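Local coordinates for protein diguanylate cyclase (PDB 3IGN) that probably makes the second messenger 3',3'-c-di-GMP from two molecules of GTP through its GGDEF domain, the part seen with the product bound, at residues 106-109 with 110-113; 159-162 with 163-167; 62-65 with 66-69; 9-12 with 13-16. All blocks are in the same frame, centred on the assembly; numbering follows the deposited sequence.

Contact 1: 106-109 with 110-113. With C2E (9,9'-[(2R,3R,3aS,5S,7aR,9R,10R,10aS,12S,14aR)-3,5,10,12-tetrahydroxy-5,12-dioxidooctahydro-2H,7H-difuro[3,2-d:3',2'-j][1,3,7,9,2,8]tetraoxadiphosphacyclododecine-2,9-diyl]bis(2-amino-1,9-dihydro-6H-purin-6-one)), chain C.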
loop_
_atom_site.group_PDB
_atom_site.type_symbol
_atom_site.label_atom_id
_atom_site.label_comp_id
_atom_site.label_asym_id
_atom_site.label_seq_id
_atom_site.Cartn_x
_atom_site.Cartn_y
_atom_site.Cartn_z
ATOM N N ILE A 106 -0.525 0.624 11.910
ATOM C CA ILE A 106 -0.641 1.671 10.909
ATOM C C ILE A 106 -1.571 1.201 9.794
ATOM O O ILE A 106 -2.382 1.977 9.290
ATOM C CB ILE A 106 0.766 2.066 10.332
ATOM C CG1 ILE A 106 0.652 2.554 8.881
ATOM C CG2 ILE A 106 1.725 0.908 10.433
ATOM C CD1 ILE A 106 0.082 3.947 8.723
ATOM N N CYS A 107 -1.469 -0.070 9.414
ATOM C CA CYS A 107 -2.333 -0.589 8.364
ATOM C C CYS A 107 -3.807 -0.519 8.768
ATOM O O CYS A 107 -4.648 -0.085 7.985
ATOM C CB CYS A 107 -1.926 -2.020 8.006
ATOM S SG CYS A 107 -0.401 -2.094 7.003
ATOM N N GLU A 108 -4.113 -0.926 9.994
ATOM C CA GLU A 108 -5.487 -0.881 10.484
ATOM C C GLU A 108 -6.001 0.554 10.514
ATOM O O GLU A 108 -7.148 0.816 10.152
ATOM C CB GLU A 108 -5.566 -1.492 11.882
ATOM C CG GLU A 108 -6.919 -1.343 12.571
ATOM C CD GLU A 108 -8.040 -2.074 11.852
ATOM O OE1 GLU A 108 -7.760 -2.808 10.875
ATOM O OE2 GLU A 108 -9.207 -1.916 12.274
ATOM N N ARG A 109 -5.149 1.483 10.944
ATOM C CA ARG A 109 -5.539 2.885 11.009
ATOM C C ARG A 109 -5.905 3.361 9.608
ATOM O O ARG A 109 -6.878 4.085 9.429
ATOM C CB ARG A 109 -4.398 3.737 11.582
ATOM C CG ARG A 109 -4.833 5.133 12.000
ATOM C CD ARG A 109 -3.756 5.851 12.810
ATOM N NE ARG A 109 -2.557 6.124 12.020
ATOM C CZ ARG A 109 -1.366 5.590 12.267
ATOM N NH1 ARG A 109 -1.209 4.754 13.281
ATOM N NH2 ARG A 109 -0.332 5.890 11.491
ATOM N N ILE A 110 -5.135 2.941 8.608
ATOM C CA ILE A 110 -5.436 3.326 7.236
ATOM C C ILE A 110 -6.709 2.613 6.765
ATOM O O ILE A 110 -7.590 3.232 6.158
ATOM C CB ILE A 110 -4.271 2.981 6.266
ATOM C CG1 ILE A 110 -3.127 3.987 6.429
ATOM C CG2 ILE A 110 -4.770 3.017 4.832
ATOM C CD1 ILE A 110 -1.931 3.717 5.523
ATOM N N ARG A 111 -6.813 1.314 7.045
ATOM C CA ARG A 111 -7.999 0.554 6.642
ATOM C C ARG A 111 -9.259 1.219 7.169
ATOM O O ARG A 111 -10.219 1.423 6.432
ATOM C CB ARG A 111 -7.962 -0.875 7.191
ATOM C CG ARG A 111 -9.043 -1.797 6.607
ATOM C CD ARG A 111 -9.279 -3.014 7.493
ATOM N NE ARG A 111 -9.734 -2.609 8.819
ATOM C CZ ARG A 111 -10.924 -2.073 9.067
ATOM N NH1 ARG A 111 -11.792 -1.890 8.081
ATOM N NH2 ARG A 111 -11.236 -1.689 10.297
ATOM N N GLU A 112 -9.252 1.548 8.456
ATOM C CA GLU A 112 -10.410 2.169 9.084
ATOM C C GLU A 112 -10.706 3.545 8.505
ATOM O O GLU A 112 -11.867 3.896 8.290
ATOM C CB GLU A 112 -10.191 2.276 10.594
ATOM C CG GLU A 112 -11.479 2.412 11.390
ATOM C CD GLU A 112 -11.242 2.372 12.892
ATOM O OE1 GLU A 112 -10.331 1.636 13.327
ATOM O OE2 GLU A 112 -11.974 3.065 13.633
ATOM N N ALA A 113 -9.661 4.326 8.250
ATOM C CA ALA A 113 -9.844 5.661 7.696
ATOM C C ALA A 113 -10.496 5.569 6.321
ATOM O O ALA A 113 -11.305 6.416 5.945
ATOM C CB ALA A 113 -8.506 6.379 7.599
HETATM P P1 C2E C . 5.483 12.372 11.176
HETATM O O2P C2E C . 6.132 11.104 11.927
HETATM O O1P C2E C . 6.000 12.488 9.809
HETATM O "O5'" C2E C . 3.896 12.265 11.100
HETATM C "C5'" C2E C . 3.213 11.080 10.954
HETATM C "C4'" C2E C . 1.704 11.323 10.848
HETATM O "O4'" C2E C . 1.142 10.015 10.731
HETATM C "C3'" C2E C . 1.151 11.976 12.136
HETATM O "O3'" C2E C . 0.483 13.238 12.027
HETATM C "C2'" C2E C . 0.305 10.900 12.800
HETATM O "O2'" C2E C . -1.026 11.328 13.096
HETATM C "C1'" C2E C . 0.388 9.660 11.920
HETATM N N9 C2E C . 1.158 8.747 12.784
HETATM C C8 C2E C . 2.501 8.467 12.705
HETATM N N7 C2E C . 2.861 7.651 13.623
HETATM C C5 C2E C . 1.790 7.337 14.364
HETATM C C6 C2E C . 1.589 6.504 15.489
HETATM O O6 C2E C . 2.520 5.896 15.979
HETATM N N1 C2E C . 0.328 6.408 16.018
HETATM C C2 C2E C . -0.727 7.105 15.465
HETATM N N2 C2E C . -1.977 6.985 16.018
HETATM N N3 C2E C . -0.550 7.895 14.407
HETATM C C4 C2E C . 0.676 8.029 13.836
HETATM P P11 C2E C . 0.824 14.140 13.312
HETATM O O21 C2E C . 0.438 13.418 14.696
HETATM O O11 C2E C . 0.121 15.444 13.230
HETATM O O5A C2E C . 2.385 14.345 13.228
HETATM C C5A C2E C . 3.105 14.935 14.226
HETATM C C4A C2E C . 4.568 15.016 13.850
HETATM O O4A C2E C . 5.232 15.455 15.031
HETATM C C3A C2E C . 5.170 13.676 13.374
HETATM O O3A C2E C . 5.747 13.697 12.071
HETATM C C2A C2E C . 6.153 13.303 14.448
HETATM O O2A C2E C . 7.462 13.149 13.902
HETATM C C1A C2E C . 6.095 14.382 15.520
HETATM N N91 C2E C . 5.463 13.608 16.625
HETATM C C81 C2E C . 4.177 13.715 17.107
HETATM N N71 C2E C . 3.974 12.866 18.065
HETATM C C51 C2E C . 5.093 12.154 18.273
HETATM C C61 C2E C . 5.453 11.115 19.168
HETATM O O61 C2E C . 4.641 10.683 19.969
HETATM N N11 C2E C . 6.724 10.605 19.107
HETATM C C21 C2E C . 7.635 11.093 18.196
HETATM N N21 C2E C . 8.897 10.571 18.163
HETATM N N31 C2E C . 7.307 12.067 17.353
HETATM C C41 C2E C . 6.071 12.621 17.366
#

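Contact 2: 159-162 with 163-167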
loop_
_atom_site.group_PDB
_atom_site.type_symbol
_atom_site.label_atom_id
_atom_site.label_comp_id
_atom_site.label_asym_id
_atom_site.label_seq_id
_atom_site.Cartn_x
_atom_site.Cartn_y
_atom_site.Cartn_z
ATOM N N LYS A 159 -7.595 -10.604 0.397
ATOM C CA LYS A 159 -8.660 -10.465 -0.594
ATOM C C LYS A 159 -9.551 -11.695 -0.643
ATOM O O LYS A 159 -10.775 -11.584 -0.679
ATOM C CB LYS A 159 -8.067 -10.232 -1.984
ATOM C CG LYS A 159 -7.201 -8.984 -2.071
ATOM C CD LYS A 159 -7.012 -8.484 -3.500
ATOM C CE LYS A 159 -5.789 -9.074 -4.172
ATOM N NZ LYS A 159 -5.326 -8.162 -5.262
ATOM N N GLU A 160 -8.916 -12.862 -0.647
ATOM C CA GLU A 160 -9.622 -14.131 -0.712
ATOM C C GLU A 160 -10.313 -14.472 0.595
ATOM O O GLU A 160 -11.302 -15.200 0.603
ATOM C CB GLU A 160 -8.639 -15.243 -1.090
ATOM C CG GLU A 160 -8.281 -15.264 -2.561
ATOM C CD GLU A 160 -9.479 -15.608 -3.432
ATOM O OE1 GLU A 160 -9.949 -16.763 -3.382
ATOM O OE2 GLU A 160 -9.962 -14.718 -4.151
ATOM N N SER A 161 -9.804 -13.909 1.685
ATOM C CA SER A 161 -10.318 -14.161 3.025
ATOM C C SER A 161 -11.479 -13.270 3.474
ATOM O O SER A 161 -11.916 -13.359 4.621
ATOM C CB SER A 161 -9.178 -14.030 4.035
ATOM O OG SER A 161 -9.533 -14.600 5.276
ATOM N N GLY A 162 -11.969 -12.410 2.591
ATOM C CA GLY A 162 -13.084 -11.556 2.960
ATOM C C GLY A 162 -12.945 -10.085 2.610
ATOM O O GLY A 162 -13.936 -9.359 2.608
ATOM N N ARG A 163 -11.724 -9.644 2.312
ATOM C CA ARG A 163 -11.461 -8.245 1.967
ATOM C C ARG A 163 -11.652 -7.307 3.157
ATOM O O ARG A 163 -12.020 -7.745 4.245
ATOM C CB ARG A 163 -12.346 -7.810 0.797
ATOM C CG ARG A 163 -11.903 -8.396 -0.540
ATOM C CD ARG A 163 -12.878 -8.063 -1.655
ATOM N NE ARG A 163 -12.249 -8.152 -2.971
ATOM C CZ ARG A 163 -12.411 -9.152 -3.830
ATOM N NH1 ARG A 163 -13.197 -10.181 -3.530
ATOM N NH2 ARG A 163 -11.777 -9.124 -4.996
ATOM N N ASN A 164 -11.403 -6.015 2.949
ATOM C CA ASN A 164 -11.515 -5.012 4.016
ATOM C C ASN A 164 -10.831 -5.535 5.268
ATOM O O ASN A 164 -11.390 -5.518 6.370
ATOM C CB ASN A 164 -12.983 -4.678 4.308
ATOM C CG ASN A 164 -13.131 -3.544 5.302
ATOM O OD1 ASN A 164 -12.263 -2.673 5.400
ATOM N ND2 ASN A 164 -14.243 -3.538 6.037
ATOM N N LYS A 165 -9.594 -5.981 5.087
ATOM C CA LYS A 165 -8.830 -6.561 6.177
ATOM C C LYS A 165 -7.334 -6.498 5.932
ATOM O O LYS A 165 -6.881 -6.254 4.813
ATOM C CB LYS A 165 -9.225 -8.023 6.343
ATOM C CG LYS A 165 -9.241 -8.765 5.000
ATOM C CD LYS A 165 -9.240 -10.271 5.166
ATOM C CE LYS A 165 -10.145 -10.706 6.286
ATOM N NZ LYS A 165 -9.537 -11.871 6.978
ATOM N N VAL A 166 -6.583 -6.748 6.999
ATOM C CA VAL A 166 -5.127 -6.746 6.961
ATOM C C VAL A 166 -4.650 -8.153 7.275
ATOM O O VAL A 166 -5.083 -8.748 8.263
ATOM C CB VAL A 166 -4.524 -5.840 8.052
ATOM C CG1 VAL A 166 -3.018 -5.708 7.847
ATOM C CG2 VAL A 166 -5.195 -4.513 8.064
ATOM N N VAL A 167 -3.749 -8.681 6.451
ATOM C CA VAL A 167 -3.212 -10.010 6.698
ATOM C C VAL A 167 -1.701 -9.926 6.808
ATOM O O VAL A 167 -1.054 -9.274 5.997
ATOM C CB VAL A 167 -3.564 -11.004 5.563
ATOM C CG1 VAL A 167 -2.697 -12.264 5.692
ATOM C CG2 VAL A 167 -5.036 -11.388 5.649
#

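Contact 3: 62-65 with 66-69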
loop_
_atom_site.group_PDB
_atom_site.type_symbol
_atom_site.label_atom_id
_atom_site.label_comp_id
_atom_site.label_asym_id
_atom_site.label_seq_id
_atom_site.Cartn_x
_atom_site.Cartn_y
_atom_site.Cartn_z
ATOM N N GLY A 62 -13.328 6.666 -10.248
ATOM C CA GLY A 62 -12.249 5.774 -9.865
ATOM C C GLY A 62 -10.977 6.519 -9.514
ATOM O O GLY A 62 -10.294 6.171 -8.556
ATOM N N ASP A 63 -10.651 7.546 -10.294
ATOM C CA ASP A 63 -9.455 8.334 -10.032
ATOM C C ASP A 63 -9.574 9.038 -8.687
ATOM O O ASP A 63 -8.602 9.133 -7.939
ATOM C CB ASP A 63 -9.241 9.362 -11.142
ATOM C CG ASP A 63 -8.758 8.730 -12.426
ATOM O OD1 ASP A 63 -8.742 7.483 -12.500
ATOM O OD2 ASP A 63 -8.400 9.477 -13.360
ATOM N N GLU A 64 -10.767 9.532 -8.380
ATOM C CA GLU A 64 -10.985 10.207 -7.109
ATOM C C GLU A 64 -10.784 9.231 -5.963
ATOM O O GLU A 64 -10.281 9.600 -4.905
ATOM C CB GLU A 64 -12.391 10.812 -7.044
ATOM C CG GLU A 64 -12.446 12.216 -7.599
ATOM C CD GLU A 64 -11.461 13.132 -6.900
ATOM O OE1 GLU A 64 -11.702 13.479 -5.723
ATOM O OE2 GLU A 64 -10.439 13.494 -7.523
ATOM N N VAL A 65 -11.176 7.981 -6.179
ATOM C CA VAL A 65 -11.018 6.957 -5.156
ATOM C C VAL A 65 -9.526 6.694 -4.957
ATOM O O VAL A 65 -9.066 6.528 -3.830
ATOM C CB VAL A 65 -11.735 5.649 -5.563
ATOM C CG1 VAL A 65 -11.445 4.554 -4.547
ATOM C CG2 VAL A 65 -13.234 5.889 -5.642
ATOM N N ILE A 66 -8.776 6.671 -6.054
ATOM C CA ILE A 66 -7.338 6.449 -5.986
ATOM C C ILE A 66 -6.666 7.619 -5.278
ATOM O O ILE A 66 -5.836 7.423 -4.393
ATOM C CB ILE A 66 -6.719 6.299 -7.394
ATOM C CG1 ILE A 66 -7.074 4.929 -7.972
ATOM C CG2 ILE A 66 -5.213 6.462 -7.324
ATOM C CD1 ILE A 66 -6.705 4.763 -9.433
ATOM N N ARG A 67 -7.029 8.837 -5.667
ATOM C CA ARG A 67 -6.437 10.019 -5.054
ATOM C C ARG A 67 -6.748 10.096 -3.566
ATOM O O ARG A 67 -5.891 10.472 -2.768
ATOM C CB ARG A 67 -6.926 11.293 -5.747
ATOM C CG ARG A 67 -6.083 11.703 -6.937
ATOM C CD ARG A 67 -6.494 13.070 -7.466
ATOM N NE ARG A 67 -7.805 13.038 -8.100
ATOM C CZ ARG A 67 -8.014 13.294 -9.387
ATOM N NH1 ARG A 67 -6.995 13.607 -10.178
ATOM N NH2 ARG A 67 -9.239 13.230 -9.887
ATOM N N HIS A 68 -7.972 9.744 -3.191
ATOM C CA HIS A 68 -8.349 9.783 -1.785
ATOM C C HIS A 68 -7.548 8.751 -1.002
ATOM O O HIS A 68 -7.115 9.013 0.119
ATOM C CB HIS A 68 -9.840 9.502 -1.611
ATOM C CG HIS A 68 -10.299 9.584 -0.188
ATOM N ND1 HIS A 68 -10.265 10.756 0.537
ATOM C CD2 HIS A 68 -10.777 8.636 0.652
ATOM C CE1 HIS A 68 -10.701 10.526 1.763
ATOM N NE2 HIS A 68 -11.018 9.246 1.859
ATOM N N THR A 69 -7.368 7.574 -1.594
ATOM C CA THR A 69 -6.614 6.506 -0.951
ATOM C C THR A 69 -5.182 6.973 -0.692
ATOM O O THR A 69 -4.626 6.752 0.388
ATOM C CB THR A 69 -6.581 5.244 -1.835
ATOM O OG1 THR A 69 -7.922 4.806 -2.087
ATOM C CG2 THR A 69 -5.816 4.123 -1.137
HETATM O O HOH W 1 -8.931 12.588 -12.708
#

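Contact 4: 9-12 with 13-16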
loop_
_atom_site.group_PDB
_atom_site.type_symbol
_atom_site.label_atom_id
_atom_site.label_comp_id
_atom_site.label_asym_id
_atom_site.label_seq_id
_atom_site.Cartn_x
_atom_site.Cartn_y
_atom_site.Cartn_z
HETATM N N MSE A 9 10.584 11.060 -10.236
HETATM C CA MSE A 9 10.336 10.121 -9.144
HETATM C C MSE A 9 8.900 9.903 -8.687
HETATM O O MSE A 9 8.621 8.937 -7.978
HETATM C CB MSE A 9 11.141 10.558 -7.920
HETATM C CG MSE A 9 12.605 10.837 -8.183
HETATM SE SE MSE A 9 13.476 11.468 -6.579
HETATM C CE MSE A 9 14.000 13.222 -7.199
ATOM N N THR A 10 7.983 10.774 -9.084
ATOM C CA THR A 10 6.615 10.651 -8.602
ATOM C C THR A 10 5.490 10.320 -9.577
ATOM O O THR A 10 5.592 10.558 -10.778
ATOM C CB THR A 10 6.243 11.926 -7.824
ATOM O OG1 THR A 10 4.819 12.054 -7.752
ATOM C CG2 THR A 10 6.838 13.148 -8.499
ATOM N N ASP A 11 4.418 9.751 -9.030
ATOM C CA ASP A 11 3.230 9.402 -9.801
ATOM C C ASP A 11 2.389 10.672 -9.884
ATOM O O ASP A 11 2.117 11.310 -8.868
ATOM C CB ASP A 11 2.435 8.296 -9.095
ATOM C CG ASP A 11 1.084 8.048 -9.737
ATOM O OD1 ASP A 11 1.048 7.706 -10.934
ATOM O OD2 ASP A 11 0.058 8.196 -9.042
ATOM N N ARG A 12 1.981 11.034 -11.095
ATOM C CA ARG A 12 1.190 12.242 -11.310
ATOM C C ARG A 12 -0.126 12.323 -10.538
ATOM O O ARG A 12 -0.349 13.266 -9.778
ATOM C CB ARG A 12 0.897 12.415 -12.801
ATOM C CG ARG A 12 2.119 12.655 -13.669
ATOM C CD ARG A 12 1.693 12.822 -15.121
ATOM N NE ARG A 12 0.955 11.654 -15.597
ATOM C CZ ARG A 12 1.501 10.628 -16.242
ATOM N NH1 ARG A 12 2.801 10.620 -16.505
ATOM N NH2 ARG A 12 0.748 9.602 -16.616
ATOM N N LEU A 13 -0.996 11.339 -10.738
ATOM C CA LEU A 13 -2.308 11.305 -10.095
ATOM C C LEU A 13 -2.339 11.352 -8.571
ATOM O O LEU A 13 -3.159 12.060 -7.987
ATOM C CB LEU A 13 -3.084 10.064 -10.559
ATOM C CG LEU A 13 -4.425 9.781 -9.866
ATOM C CD1 LEU A 13 -5.420 10.888 -10.188
ATOM C CD2 LEU A 13 -4.969 8.435 -10.324
ATOM N N THR A 14 -1.448 10.602 -7.931
ATOM C CA THR A 14 -1.425 10.530 -6.475
ATOM C C THR A 14 -0.373 11.371 -5.757
ATOM O O THR A 14 -0.560 11.740 -4.601
ATOM C CB THR A 14 -1.238 9.080 -6.018
ATOM O OG1 THR A 14 0.064 8.626 -6.407
ATOM C CG2 THR A 14 -2.291 8.184 -6.652
ATOM N N GLY A 15 0.731 11.669 -6.431
ATOM C CA GLY A 15 1.781 12.449 -5.797
ATOM C C GLY A 15 2.761 11.570 -5.036
ATOM O O GLY A 15 3.785 12.044 -4.537
ATOM N N LEU A 16 2.443 10.282 -4.946
ATOM C CA LEU A 16 3.297 9.323 -4.252
ATOM C C LEU A 16 4.465 8.962 -5.156
ATOM O O LEU A 16 4.501 9.361 -6.322
ATOM C CB LEU A 16 2.506 8.051 -3.936
ATOM C CG LEU A 16 1.212 8.196 -3.139
ATOM C CD1 LEU A 16 0.532 6.841 -3.031
ATOM C CD2 LEU A 16 1.515 8.763 -1.760
HETATM O O HOH W 2 -0.665 8.772 -12.615
#

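Contact 1: 106-109 with 110-113
Glu108 and Arg111 extend together from neighbouring turns of helix 100-115 and pair side-on: Arg111 NE donates to Glu108 OE1 at 2.9 Å, and Arg111 NH2 to Glu108 OE2 at 2.8 Å. Both bonds are nearly straight. The oxygens sit in the guanidinium plane, but the carboxylate is turned 39° against it, and the nitrogens approach from above the carboxylate plane. A bend at chi2 (64°) brings the Glu108 carboxylate back to the arginine, whose NH1 also serves Glu115 and Asn164. Arg109 leaves the helix in another direction, its guanidinium laid over a guanine of c-di-GMP, with the base atom N3 3.2 Å above its centre. This is the product site of the GGDEF domain, where Arg78 and Asp81 also bind; their RxxD spacing is consistent with the inhibitory site of diguanylate cyclases. Arg109 NH2 is held by Asn76 O and by O6 of a second c-di-GMP. On the sheet-facing side, Ile106 and Ile110 pack flank to flank, with Ile106 CD1 3.8 Å from Ile110 CD1, against Leu95 and Ile93 of strand 90-96.

Contact 2: 159-162 with 163-167
Lys165 wedges its CG between its own backbone N and carbonyl carbon (chi1 48°), and further bends at chi3 and chi4 curl the chain back to Ser161. The ammonium NZ of Lys165 then donates to Ser161 OG at 3.2 Å, a moderate bond at the surface. Lys165 CD rests 3.9 Å from Ser161 CB, and Lys165 CE 3.6 Å from Ser161 O. The amino end thus sits over the turn, just past the end of the helix. With alanine in place of this lysine, Ser161 OG is likely to lose this donor and a gap to open beside the turn. Gly162 makes that turn with positive phi (133°) in a Schellman motif; a side chain at these backbone angles would jam against the preceding carbonyl oxygen. Arg163 follows with CG beside its backbone N (chi1 -74°), which brings Arg163 CG to 3.4 Å from Lys159 O; its chain then extends away, one guanidinium face turned toward that same oxygen. The ammonium of Lys159 leads elsewhere, to a salt bridge with Asp46. The turn closes helix 144-160 and passes the chain into edge strand 166-168, completing a beta-alpha-beta unit with the parallel strand 130-136; Lys165 and Val167 share backbone bonds with Met132, and Val167 packs on Ala154 and Ala158 of helix 144-160.

Contact 3: 62-65 with 66-69
Glu64 OE2 is gripped by two nitrogens of Arg67, one turn further along helix 59-74: Arg67 NE and Arg67 NH2 each lie 2.7 Å from it. Because one oxygen serves both donors, each N-H bond is bent (131°). NH2 uses the anti lone pair, NE comes in on the syn side from out of the carboxylate plane, and the oxygen itself is tilted from the guanidinium plane. The two side chains cross at a slant, carboxylate and guanidinium planes 40° apart. A bend at chi3 (-70°) swings the Arg67 head back over Asp63, whose CB lies 4.1 Å from Arg67 NH2, over one guanidinium face. A water completes the link, 2.9 Å from Arg67 NH2 and 3.2 Å from Asp63 OD2. A leucine in place of this arginine would probably leave the Glu64 carboxylate without its charged mate and the bridging water without its donor. Further along, Val65 O also takes two donors, from opposite faces of its plane: Thr69 OG1 at 2.7 Å and Thr69 N at 3.0 Å. Tyr128 OH bonds to the same threonine hydroxyl. Val65, Ile66 and Thr69 face the central sheet, packing on Ile47 of strand 40-47, with Phe91 of strand 90-96 touching Ile66 and Thr69. The helix is thus two-sided: a buried hydroxyl is satisfied by a backbone carbonyl and a tyrosine, while on the outer side the arginine's positive charge is probably balanced mainly by the Glu64 carboxylate, with that of Asp63 reached through a water.

Contact 4: 9-12 with 13-16
Asp11 and Thr14 are the first and last residues of the DxLT motif found at the start of GGDEF domains, and here they bind each other directly. Asp11 OD2 accepts from Thr14 OG1 at 2.7 Å on its anti lone pair, and from Thr14 N at 3.0 Å, which stands above the carboxylate plane. Asp11 CG lies opposite its backbone N (chi1 171°), and this folds the carboxylate over the turn it closes. The backbone tightens the same loop: Gly15 N bonds to Asp11 O at 2.8 Å, and Asp11 N to Leu16 O at 2.7 Å, almost straight. Gly15 has positive phi (88°), where a side chain would collide with the preceding carbonyl oxygen. The other carboxylate oxygen, OD1, has partners of its own. A water lies 2.6 Å from Asp11 OD1 and accepts from Leu13 N at 3.2 Å, and Arg85 of strand 82-85 forms a salt bridge to OD1, fixing the carboxylate's rotation from the far end. Arg74 of helix 59-74 binds Thr14 O. Between these partners Thr14 also forms an ST turn, its OG1 accepting from Leu16 N at 3.2 Å while giving its own proton to Asp11 OD2.

In the fold
From the N terminus the chain first folds back on itself in contact 4, the loop leading into strand 17-18. Contact 3 follows on helix 59-74 and touches that loop: Ile66 and Arg67 pack on Leu13 and Thr14, tying the start of the domain to this helix. Contact 1 lies on helix 100-115, and contact 2 closes the turn from helix 144-160 into the last strand. These two also meet, through Arg111 with Asn164 and Cys107 with Val166. None nests in or crosses another; all four come in series. Contacts 2 and 4 lie on opposite sides of the chain's centre, with centres about 26 Å apart, and the mixed sheet links the two touching pairs.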